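Local coordinates for protein DMATS type aromatic prenyltransferase (PDB 6ZRZ) that probably transfers a dimethylallyl group from dimethylallyl diphosphate to C5 of the indole ring of tryptophan, within an ABBA-type prenyltransferase barrel, at residues Gly12-Leu17 with Val64-Ser69; Glu200-Val205 with Ser259-Gly264. All coordinates share one frame; numbering follows the deposited sequence.

Contact 1: residues Gly12-Leu17 with Val64-Ser69; sequences GQLRRL and VEFSLS. With TRP (tryptophan), chain D.
Phe66 reaches outward from strand 64-70 of the ABBA barrel into the side of helix 6-20, so that its ring joins the barrel wall to the layer of helices around it. At the root of the side chain, Phe66 CB meets Leu17 CD2 at 3.7 Å, and CG lies close to the same methyl. Farther along the Phe66 ring, CE1 packs on Leu14 CB at 4.0 Å and CE2 on Gln13 CB at 3.7 Å, while CZ ends 3.8 Å from Leu14 N. A chi1 of -60°, with Phe66 CG opposite the carbonyl carbon, carries the ring toward the helix, and Val64 CG1 covers part of one of its faces. Gln13 crosses the ring at about a right angle, its amide plane 84° from that of the ring, and sets OE1 at the ring edge; the same oxygen is hydrogen-bonded to Ser345. Two residues further along the strand, Leu68 CD1 meets Leu17 CD1 at 4.2 Å as the two leucines run past each other in opposite directions. Ala308 of helix 303-312 packs against both. Strand alternation sends neighbouring Glu65 to the barrel lumen, where Glu65 OE1 accepts a hydrogen bond from the indole NE1 of the bound tryptophan (2.8 Å, 154° at the hydrogen).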
loop_
_atom_site.group_PDB
_atom_site.type_symbol
_atom_site.label_atom_id
_atom_site.label_comp_id
_atom_site.label_asym_id
_atom_site.label_seq_id
_atom_site.Cartn_x
_atom_site.Cartn_y
_atom_site.Cartn_z
ATOM N N GLY A 12 18.838 -1.885 -1.306
ATOM C CA GLY A 12 19.365 -1.024 -2.371
ATOM C C GLY A 12 18.277 -0.129 -2.943
ATOM O O GLY A 12 18.530 1.086 -3.147
ATOM N N GLN A 13 17.084 -0.670 -3.188
ATOM C CA GLN A 13 15.961 0.153 -3.699
ATOM C C GLN A 13 15.593 1.194 -2.640
ATOM O O GLN A 13 15.347 2.340 -3.021
ATOM C CB GLN A 13 14.764 -0.714 -4.105
ATOM C CG GLN A 13 15.038 -1.603 -5.323
ATOM C CD GLN A 13 13.870 -2.515 -5.626
ATOM O OE1 GLN A 13 13.297 -3.137 -4.731
ATOM N NE2 GLN A 13 13.505 -2.580 -6.891
ATOM N N LEU A 14 15.500 0.802 -1.360
ATOM C CA LEU A 14 15.101 1.733 -0.290
ATOM C C LEU A 14 16.128 2.875 -0.239
ATOM O O LEU A 14 15.714 4.016 -0.229
ATOM C CB LEU A 14 14.999 0.995 1.041
ATOM C CG LEU A 14 14.530 1.835 2.223
ATOM C CD1 LEU A 14 13.837 0.984 3.259
ATOM C CD2 LEU A 14 15.671 2.583 2.866
ATOM N N ARG A 15 17.416 2.548 -0.274
ATOM C CA ARG A 15 18.518 3.559 -0.279
ATOM C C ARG A 15 18.381 4.512 -1.484
ATOM O O ARG A 15 18.398 5.766 -1.263
ATOM C CB ARG A 15 19.869 2.844 -0.273
ATOM C CG ARG A 15 20.180 2.141 1.039
ATOM C CD ARG A 15 21.399 1.257 0.893
ATOM N NE ARG A 15 21.541 0.375 2.038
ATOM C CZ ARG A 15 22.104 0.726 3.193
ATOM N NH1 ARG A 15 22.203 -0.147 4.188
ATOM N NH2 ARG A 15 22.575 1.947 3.351
ATOM N N ARG A 16 18.261 3.980 -2.706
ATOM C CA ARG A 16 18.234 4.815 -3.942
ATOM C C ARG A 16 16.939 5.626 -3.985
ATOM O O ARG A 16 17.004 6.823 -4.305
ATOM C CB ARG A 16 18.409 3.968 -5.202
ATOM C CG ARG A 16 19.784 3.327 -5.324
ATOM C CD ARG A 16 19.946 2.630 -6.659
ATOM N NE ARG A 16 18.886 1.664 -6.918
ATOM C CZ ARG A 16 18.951 0.354 -6.670
ATOM N NH1 ARG A 16 20.047 -0.185 -6.143
ATOM N NH2 ARG A 16 17.917 -0.426 -6.955
ATOM N N LEU A 17 15.790 5.011 -3.699
ATOM C CA LEU A 17 14.512 5.766 -3.642
ATOM C C LEU A 17 14.546 6.779 -2.460
ATOM O O LEU A 17 14.000 7.888 -2.601
ATOM C CB LEU A 17 13.356 4.777 -3.510
ATOM C CG LEU A 17 11.976 5.366 -3.714
ATOM C CD1 LEU A 17 11.926 6.170 -4.988
ATOM C CD2 LEU A 17 10.931 4.255 -3.720
ATOM N N VAL A 64 7.731 -6.779 -0.405
ATOM C CA VAL A 64 8.024 -5.348 -0.237
ATOM C C VAL A 64 7.352 -4.600 -1.377
ATOM O O VAL A 64 7.397 -5.094 -2.538
ATOM C CB VAL A 64 9.542 -5.098 -0.217
ATOM C CG1 VAL A 64 9.891 -3.640 -0.129
ATOM C CG2 VAL A 64 10.248 -5.880 0.889
ATOM N N GLU A 65 6.755 -3.475 -1.038
ATOM C CA GLU A 65 6.307 -2.456 -2.013
ATOM C C GLU A 65 6.639 -1.079 -1.479
ATOM O O GLU A 65 6.627 -0.888 -0.249
ATOM C CB GLU A 65 4.814 -2.606 -2.274
ATOM C CG GLU A 65 4.321 -1.729 -3.386
ATOM C CD GLU A 65 2.810 -1.812 -3.572
ATOM O OE1 GLU A 65 2.075 -1.189 -2.767
ATOM O OE2 GLU A 65 2.399 -2.471 -4.515
ATOM N N PHE A 66 6.937 -0.137 -2.360
ATOM C CA PHE A 66 7.250 1.247 -1.956
ATOM C C PHE A 66 6.128 2.164 -2.373
ATOM O O PHE A 66 5.309 1.820 -3.231
ATOM C CB PHE A 66 8.563 1.715 -2.580
ATOM C CG PHE A 66 9.758 0.882 -2.184
ATOM C CD1 PHE A 66 10.343 1.028 -0.941
ATOM C CD2 PHE A 66 10.294 -0.034 -3.066
ATOM C CE1 PHE A 66 11.422 0.251 -0.573
ATOM C CE2 PHE A 66 11.386 -0.813 -2.700
ATOM C CZ PHE A 66 11.946 -0.667 -1.455
ATOM N N SER A 67 6.099 3.324 -1.805
ATOM C CA SER A 67 5.148 4.357 -2.240
ATOM C C SER A 67 5.725 5.740 -1.973
ATOM O O SER A 67 6.556 5.894 -1.022
ATOM C CB SER A 67 3.783 4.175 -1.654
ATOM O OG SER A 67 3.741 4.415 -0.259
ATOM N N LEU A 68 5.360 6.673 -2.845
ATOM C CA LEU A 68 5.644 8.112 -2.667
ATOM C C LEU A 68 4.340 8.831 -2.659
ATOM O O LEU A 68 3.566 8.683 -3.644
ATOM C CB LEU A 68 6.505 8.644 -3.782
ATOM C CG LEU A 68 7.941 8.178 -3.810
ATOM C CD1 LEU A 68 8.609 8.711 -5.069
ATOM C CD2 LEU A 68 8.680 8.644 -2.576
ATOM N N SER A 69 4.105 9.558 -1.592
ATOM C CA SER A 69 2.913 10.372 -1.395
ATOM C C SER A 69 3.281 11.849 -1.589
ATOM O O SER A 69 4.242 12.350 -0.914
ATOM C CB SER A 69 2.353 10.106 -0.058
ATOM O OG SER A 69 1.015 10.521 -0.003
HETATM N N TRP D . -0.900 -6.158 -4.328
HETATM C CA TRP D . -2.169 -6.274 -3.568
HETATM C C TRP D . -3.355 -5.793 -4.417
HETATM O O TRP D . -3.215 -5.264 -5.544
HETATM C CB TRP D . -2.093 -5.519 -2.236
HETATM C CG TRP D . -1.699 -4.075 -2.337
HETATM C CD1 TRP D . -0.429 -3.557 -2.317
HETATM C CD2 TRP D . -2.586 -2.947 -2.466
HETATM N NE1 TRP D . -0.474 -2.191 -2.432
HETATM C CE2 TRP D . -1.781 -1.786 -2.510
HETATM C CE3 TRP D . -3.976 -2.806 -2.524
HETATM C CZ2 TRP D . -2.324 -0.507 -2.630
HETATM C CZ3 TRP D . -4.512 -1.545 -2.636
HETATM C CH2 TRP D . -3.697 -0.411 -2.706
HETATM O OXT TRP D . -4.513 -5.943 -3.961
#

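Contact 2: residues Glu200-Val205 with Ser259-Gly264; sequences EPRAKV and SFTDPG. With 6C7 (S-(3-methylbut-2-en-1-yl) trihydrogen thiodiphosphate), chain C.
The Phe260 ring has Ala203 O at its edge, in plane, and the Arg202 guanidinium has Thr261 CG2 and the thiodiphosphate oxygen O4 at its edge, near its plane, while Lys204 CD lies over one face, offset toward the rim. From Arg202 NH2 the bond to O4 is 2.8 Å long, with 160° at the hydrogen. With CG anti to the backbone N (chi1 172°) and the chain extended to NE, Arg202 runs alongside Thr261, whose CG2 touches Arg202 CD at 3.7 Å. Its NH1 forms a salt bridge with Asp194, which, with the bond to O4, should restrict rotation of the guanidinium. Lys204 bends its end toward O4 and Ser259 OG, but both bonds are weak and the position of NZ is less sure. Replacing Arg202 by an alanine removes the guanidinium and would probably leave O4 without the short bond from NH2 and Asp194 without this salt bridge. Beneath these side chains, Ala203 and Phe260 form an antiparallel hydrogen-bonded pair, with Phe260 N to Ala203 O at 2.8 Å and Ala203 N to Phe260 O at 3.0 Å. Strands 202-209 and 254-260 are thus barrel neighbours: Arg202 and Lys204 reach the thiodiphosphate, with Ser259 on the same face as Lys204, whereas Ala203, Val205 and Phe260 pack against helix 162-175.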
loop_
_atom_site.group_PDB
_atom_site.type_symbol
_atom_site.label_atom_id
_atom_site.label_comp_id
_atom_site.label_asym_id
_atom_site.label_seq_id
_atom_site.Cartn_x
_atom_site.Cartn_y
_atom_site.Cartn_z
ATOM N N GLU A 200 -5.622 7.261 20.789
ATOM C CA GLU A 200 -6.338 7.980 19.696
ATOM C C GLU A 200 -5.959 7.360 18.351
ATOM O O GLU A 200 -5.322 8.016 17.525
ATOM C CB GLU A 200 -5.990 9.471 19.718
ATOM N N PRO A 201 -6.340 6.088 18.080
ATOM C CA PRO A 201 -5.940 5.419 16.838
ATOM C C PRO A 201 -6.680 5.964 15.600
ATOM O O PRO A 201 -7.853 6.300 15.724
ATOM C CB PRO A 201 -6.319 3.951 17.107
ATOM C CG PRO A 201 -7.518 4.050 18.049
ATOM C CD PRO A 201 -7.203 5.245 18.929
ATOM N N ARG A 202 -5.979 6.074 14.460
ATOM C CA ARG A 202 -6.593 6.275 13.120
ATOM C C ARG A 202 -6.888 4.882 12.539
ATOM O O ARG A 202 -5.937 4.117 12.306
ATOM C CB ARG A 202 -5.698 7.142 12.228
ATOM C CG ARG A 202 -6.140 7.244 10.764
ATOM C CD ARG A 202 -5.441 8.416 10.052
ATOM N NE ARG A 202 -5.553 8.440 8.583
ATOM C CZ ARG A 202 -4.661 7.929 7.708
ATOM N NH1 ARG A 202 -3.565 7.314 8.123
ATOM N NH2 ARG A 202 -4.886 8.031 6.404
ATOM N N ALA A 203 -8.169 4.562 12.394
ATOM C CA ALA A 203 -8.686 3.290 11.843
ATOM C C ALA A 203 -9.053 3.495 10.376
ATOM O O ALA A 203 -9.782 4.451 10.072
ATOM C CB ALA A 203 -9.876 2.834 12.635
ATOM N N LYS A 204 -8.585 2.597 9.509
ATOM C CA LYS A 204 -8.791 2.674 8.053
ATOM C C LYS A 204 -9.494 1.400 7.609
ATOM O O LYS A 204 -8.989 0.303 7.911
ATOM C CB LYS A 204 -7.451 2.887 7.366
ATOM C CG LYS A 204 -6.838 4.253 7.647
ATOM C CD LYS A 204 -5.386 4.355 7.291
ATOM C CE LYS A 204 -5.120 4.554 5.812
ATOM N NZ LYS A 204 -6.059 5.525 5.174
ATOM N N VAL A 205 -10.660 1.560 7.014
ATOM C CA VAL A 205 -11.450 0.450 6.417
ATOM C C VAL A 205 -11.295 0.554 4.911
ATOM O O VAL A 205 -11.588 1.638 4.361
ATOM C CB VAL A 205 -12.919 0.535 6.832
ATOM C CG1 VAL A 205 -13.720 -0.637 6.280
ATOM C CG2 VAL A 205 -13.044 0.618 8.336
ATOM N N SER A 259 -11.224 6.623 6.537
ATOM C CA SER A 259 -10.410 6.938 7.744
ATOM C C SER A 259 -11.308 7.445 8.866
ATOM O O SER A 259 -12.007 8.428 8.643
ATOM C CB SER A 259 -9.377 7.983 7.414
ATOM O OG SER A 259 -8.345 7.434 6.639
ATOM N N PHE A 260 -11.249 6.813 10.032
ATOM C CA PHE A 260 -11.926 7.253 11.276
ATOM C C PHE A 260 -10.848 7.718 12.269
ATOM O O PHE A 260 -10.050 6.860 12.746
ATOM C CB PHE A 260 -12.814 6.120 11.787
ATOM C CG PHE A 260 -13.863 5.669 10.804
ATOM C CD1 PHE A 260 -15.144 6.189 10.854
ATOM C CD2 PHE A 260 -13.575 4.736 9.818
ATOM C CE1 PHE A 260 -16.118 5.789 9.949
ATOM C CE2 PHE A 260 -14.549 4.331 8.919
ATOM C CZ PHE A 260 -15.822 4.857 8.983
ATOM N N THR A 261 -10.793 9.032 12.520
ATOM C CA THR A 261 -9.720 9.748 13.266
ATOM C C THR A 261 -10.293 10.431 14.518
ATOM O O THR A 261 -9.594 10.449 15.528
ATOM C CB THR A 261 -9.023 10.787 12.372
ATOM O OG1 THR A 261 -9.979 11.787 12.035
ATOM C CG2 THR A 261 -8.461 10.202 11.098
ATOM N N ASP A 262 -11.500 10.992 14.458
ATOM C CA ASP A 262 -12.126 11.678 15.630
ATOM C C ASP A 262 -12.615 10.610 16.612
ATOM O O ASP A 262 -13.331 9.693 16.219
ATOM C CB ASP A 262 -13.257 12.622 15.208
ATOM C CG ASP A 262 -12.795 13.932 14.584
ATOM O OD1 ASP A 262 -12.657 14.935 15.346
ATOM O OD2 ASP A 262 -12.603 13.958 13.335
ATOM N N PRO A 263 -12.252 10.679 17.918
ATOM C CA PRO A 263 -12.697 9.671 18.880
ATOM C C PRO A 263 -14.231 9.654 18.979
ATOM O O PRO A 263 -14.843 10.723 19.032
ATOM C CB PRO A 263 -12.023 10.075 20.210
ATOM C CG PRO A 263 -11.644 11.547 20.024
ATOM C CD PRO A 263 -11.421 11.726 18.533
ATOM N N GLY A 264 -14.822 8.461 18.927
ATOM C CA GLY A 264 -16.277 8.261 19.014
ATOM C C GLY A 264 -17.009 8.570 17.714
ATOM O O GLY A 264 -18.217 8.252 17.647
HETATM O O4 6C7 C . -3.475 7.139 4.114
HETATM P P1 6C7 C . -2.063 6.348 3.905
HETATM O O6 6C7 C . -1.200 6.967 2.879
HETATM O O5 6C7 C . -1.353 6.335 5.376
HETATM O O2 6C7 C . -2.400 4.777 3.637
HETATM P P3 6C7 C . -2.051 4.033 2.238
HETATM O O8 6C7 C . -2.996 4.800 1.184
HETATM O O7 6C7 C . -0.634 4.096 1.818
HETATM S S9 6C7 C . -2.716 2.356 2.382
HETATM C C10 6C7 C . -2.366 1.694 0.743
HETATM C C11 6C7 C . -1.640 0.351 1.027
HETATM C C12 6C7 C . -2.397 -0.997 1.082
HETATM C C13 6C7 C . -1.626 -2.265 1.379
HETATM C C14 6C7 C . -3.908 -1.111 0.881
#

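In the fold
Starting from the N terminus, helix 6-20 supplies the first half of contact 1, and the chain passes through helix 25-39 before strand 64-70 returns to close that loop across 46 residues. Contact 2 opens only later, at strand 202-209, and closes across 53 residues, including helices 214-218 and 229-240, at the end of strand 254-260. The two loops therefore follow in series, neither nesting nor crossing. Their centres lie about 27 Å apart on opposite sides of the chain's centre, yet both reach the same closed antiparallel sheet. Contact 1 ties the outer helical layer to the wall, whereas contact 2 joins adjacent strands; between them they reach both bound ligands.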